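Local coordinates for protein mevalonate kinase (Staphylococcus aureus, PDB 2X7I) that probably phosphorylates mevalonate with ATP to give 5-phosphomevalonate in the mevalonate route to isoprenoids, as a member of the GHMP kinase family, at residues 101-109 against 146-154. Sequence-based numbering, arbitrary orientation.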
loop_
_atom_site.group_PDB
_atom_site.type_symbol
_atom_site.label_atom_id
_atom_site.label_comp_id
_atom_site.label_asym_id
_atom_site.label_seq_id
_atom_site.Cartn_x
_atom_site.Cartn_y
_atom_site.Cartn_z
ATOM N N LEU A 101 -1.082 -3.325 0.336
ATOM C CA LEU A 101 -0.912 -2.078 -0.427
ATOM C C LEU A 101 -1.532 -0.869 0.294
ATOM O O LEU A 101 -1.606 0.226 -0.262
ATOM C CB LEU A 101 -1.427 -2.241 -1.860
ATOM C CG LEU A 101 -0.709 -3.351 -2.663
ATOM C CD1 LEU A 101 -1.472 -3.754 -3.909
ATOM C CD2 LEU A 101 0.710 -2.980 -3.040
ATOM N N GLY A 102 -1.950 -1.073 1.543
ATOM C CA GLY A 102 -2.417 0.009 2.395
ATOM C C GLY A 102 -3.840 0.427 2.086
ATOM O O GLY A 102 -4.203 1.593 2.249
ATOM N N SER A 103 -4.651 -0.535 1.665
ATOM C CA SER A 103 -5.998 -0.270 1.211
ATOM C C SER A 103 -6.903 0.319 2.299
ATOM O O SER A 103 -7.590 1.313 2.078
ATOM C CB SER A 103 -6.599 -1.568 0.693
ATOM O OG SER A 103 -7.656 -1.303 -0.174
ATOM N N SER A 104 -6.922 -0.307 3.472
ATOM C CA SER A 104 -7.720 0.205 4.580
ATOM C C SER A 104 -7.317 1.634 4.969
ATOM O O SER A 104 -8.166 2.485 5.196
ATOM C CB SER A 104 -7.601 -0.713 5.787
ATOM O OG SER A 104 -8.330 -0.174 6.880
ATOM N N ALA A 105 -6.021 1.889 5.045
ATOM C CA ALA A 105 -5.533 3.214 5.403
ATOM C C ALA A 105 -5.814 4.241 4.298
ATOM O O ALA A 105 -6.168 5.379 4.592
ATOM C CB ALA A 105 -4.056 3.160 5.732
ATOM N N ALA A 106 -5.667 3.835 3.038
ATOM C CA ALA A 106 -5.953 4.709 1.907
ATOM C C ALA A 106 -7.416 5.194 1.907
ATOM O O ALA A 106 -7.673 6.402 1.819
ATOM C CB ALA A 106 -5.631 4.011 0.599
ATOM N N VAL A 107 -8.357 4.253 1.997
ATOM C CA VAL A 107 -9.774 4.578 2.090
ATOM C C VAL A 107 -10.019 5.555 3.244
ATOM O O VAL A 107 -10.737 6.555 3.085
ATOM C CB VAL A 107 -10.648 3.288 2.255
ATOM C CG1 VAL A 107 -12.078 3.622 2.639
ATOM C CG2 VAL A 107 -10.653 2.476 0.954
ATOM N N ALA A 108 -9.393 5.293 4.388
ATOM C CA ALA A 108 -9.612 6.114 5.574
ATOM C C ALA A 108 -9.071 7.531 5.402
ATOM O O ALA A 108 -9.726 8.485 5.791
ATOM C CB ALA A 108 -9.019 5.461 6.801
ATOM N N VAL A 109 -7.879 7.665 4.834
ATOM C CA VAL A 109 -7.291 8.982 4.569
ATOM C C VAL A 109 -8.125 9.761 3.530
ATOM O O VAL A 109 -8.374 10.957 3.706
ATOM C CB VAL A 109 -5.822 8.856 4.114
ATOM C CG1 VAL A 109 -5.261 10.206 3.638
ATOM C CG2 VAL A 109 -4.971 8.293 5.260
ATOM N N ILE A 146 1.966 2.835 10.881
ATOM C CA ILE A 146 2.988 3.015 9.845
ATOM C C ILE A 146 2.370 3.387 8.489
ATOM O O ILE A 146 2.868 4.287 7.821
ATOM C CB ILE A 146 3.926 1.779 9.717
ATOM C CG1 ILE A 146 5.121 2.120 8.823
ATOM C CG2 ILE A 146 3.179 0.556 9.176
ATOM C CD1 ILE A 146 6.310 1.143 8.953
ATOM N N ASP A 147 1.285 2.708 8.105
ATOM C CA ASP A 147 0.617 2.959 6.824
ATOM C C ASP A 147 0.068 4.387 6.799
ATOM O O ASP A 147 0.311 5.124 5.858
ATOM C CB ASP A 147 -0.542 1.983 6.578
ATOM C CG ASP A 147 -0.099 0.513 6.453
ATOM O OD1 ASP A 147 1.084 0.184 6.714
ATOM O OD2 ASP A 147 -0.969 -0.327 6.094
ATOM N N THR A 148 -0.641 4.783 7.846
ATOM C CA THR A 148 -1.241 6.107 7.889
ATOM C C THR A 148 -0.184 7.228 7.870
ATOM O O THR A 148 -0.334 8.218 7.160
ATOM C CB THR A 148 -2.158 6.284 9.119
ATOM O OG1 THR A 148 -3.115 5.219 9.160
ATOM C CG2 THR A 148 -2.889 7.623 9.056
ATOM N N GLN A 149 0.875 7.069 8.649
ATOM C CA GLN A 149 1.928 8.075 8.693
ATOM C C GLN A 149 2.682 8.165 7.357
ATOM O O GLN A 149 2.957 9.257 6.875
ATOM C CB GLN A 149 2.889 7.807 9.859
ATOM C CG GLN A 149 4.119 8.720 9.909
ATOM C CD GLN A 149 3.788 10.204 10.025
ATOM O OE1 GLN A 149 2.647 10.578 10.291
ATOM N NE2 GLN A 149 4.804 11.060 9.838
ATOM N N THR A 150 2.996 7.026 6.748
ATOM C CA THR A 150 3.674 7.027 5.446
ATOM C C THR A 150 2.805 7.711 4.397
ATOM O O THR A 150 3.280 8.567 3.658
ATOM C CB THR A 150 4.007 5.595 4.979
ATOM O OG1 THR A 150 4.787 4.929 5.984
ATOM C CG2 THR A 150 4.771 5.619 3.667
ATOM N N ILE A 151 1.530 7.344 4.354
ATOM C CA ILE A 151 0.581 7.913 3.402
ATOM C C ILE A 151 0.370 9.423 3.590
ATOM O O ILE A 151 0.517 10.185 2.642
ATOM C CB ILE A 151 -0.784 7.184 3.467
ATOM C CG1 ILE A 151 -0.658 5.775 2.884
ATOM C CG2 ILE A 151 -1.846 7.934 2.676
ATOM C CD1 ILE A 151 -1.871 4.931 3.149
ATOM N N VAL A 152 0.043 9.847 4.807
ATOM C CA VAL A 152 -0.234 11.254 5.097
ATOM C C VAL A 152 0.979 12.157 4.871
ATOM O O VAL A 152 0.884 13.162 4.162
ATOM C CB VAL A 152 -0.759 11.440 6.530
ATOM C CG1 VAL A 152 -0.836 12.912 6.885
ATOM C CG2 VAL A 152 -2.122 10.802 6.653
ATOM N N SER A 153 2.114 11.785 5.454
ATOM C CA SER A 153 3.365 12.539 5.284
ATOM C C SER A 153 3.896 12.533 3.849
ATOM O O SER A 153 4.599 13.445 3.447
ATOM C CB SER A 153 4.451 11.987 6.207
ATOM O OG SER A 153 4.839 10.664 5.825
ATOM N N GLY A 154 3.583 11.495 3.082
ATOM C CA GLY A 154 4.176 11.320 1.752
ATOM C C GLY A 154 5.676 11.035 1.808
ATOM O O GLY A 154 6.405 11.274 0.836
HETATM O O HOH W 1 -3.769 -0.342 5.509
#
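D147 OD2 is held by two partners: NZ of K14 forms a salt bridge with it, and a water donates to it at 2.9 Å while accepting from A105 N at 3.2 Å. That water joins helix 145-153 to the first turn of helix 103-119, which follows the glycine- and serine-rich phosphate-binding loop of the GHMP kinase fold. A citrate, probably from the crystallisation liquor, takes hydrogen bonds from S103 N and S104 N at this helix start and lies beside D147, consistent with the phosphate-binding site expected here in GHMP kinases. A chi1 of -64° sets CG of D147 anti to its carbonyl carbon, which carries OD2 to 4.0 Å from G102 CA.

Beyond the water, the contact is apolar. A105 CB meets D147 CB and the CD1 end of I151, each at 3.8 Å. The small methyl of A105 lets its CA stand 5.7 Å from T148 CA; the segment axes approach to 9.1 Å and cross at -51°. T148 OG1 is hydrogen-bonded to E136 of helix 125-140 and to S144 O. One turn on, V109 reaches over with a single methyl, CG2, which lies 4.1 Å from I151 CG2 and 4.0 Å from V152 CG2.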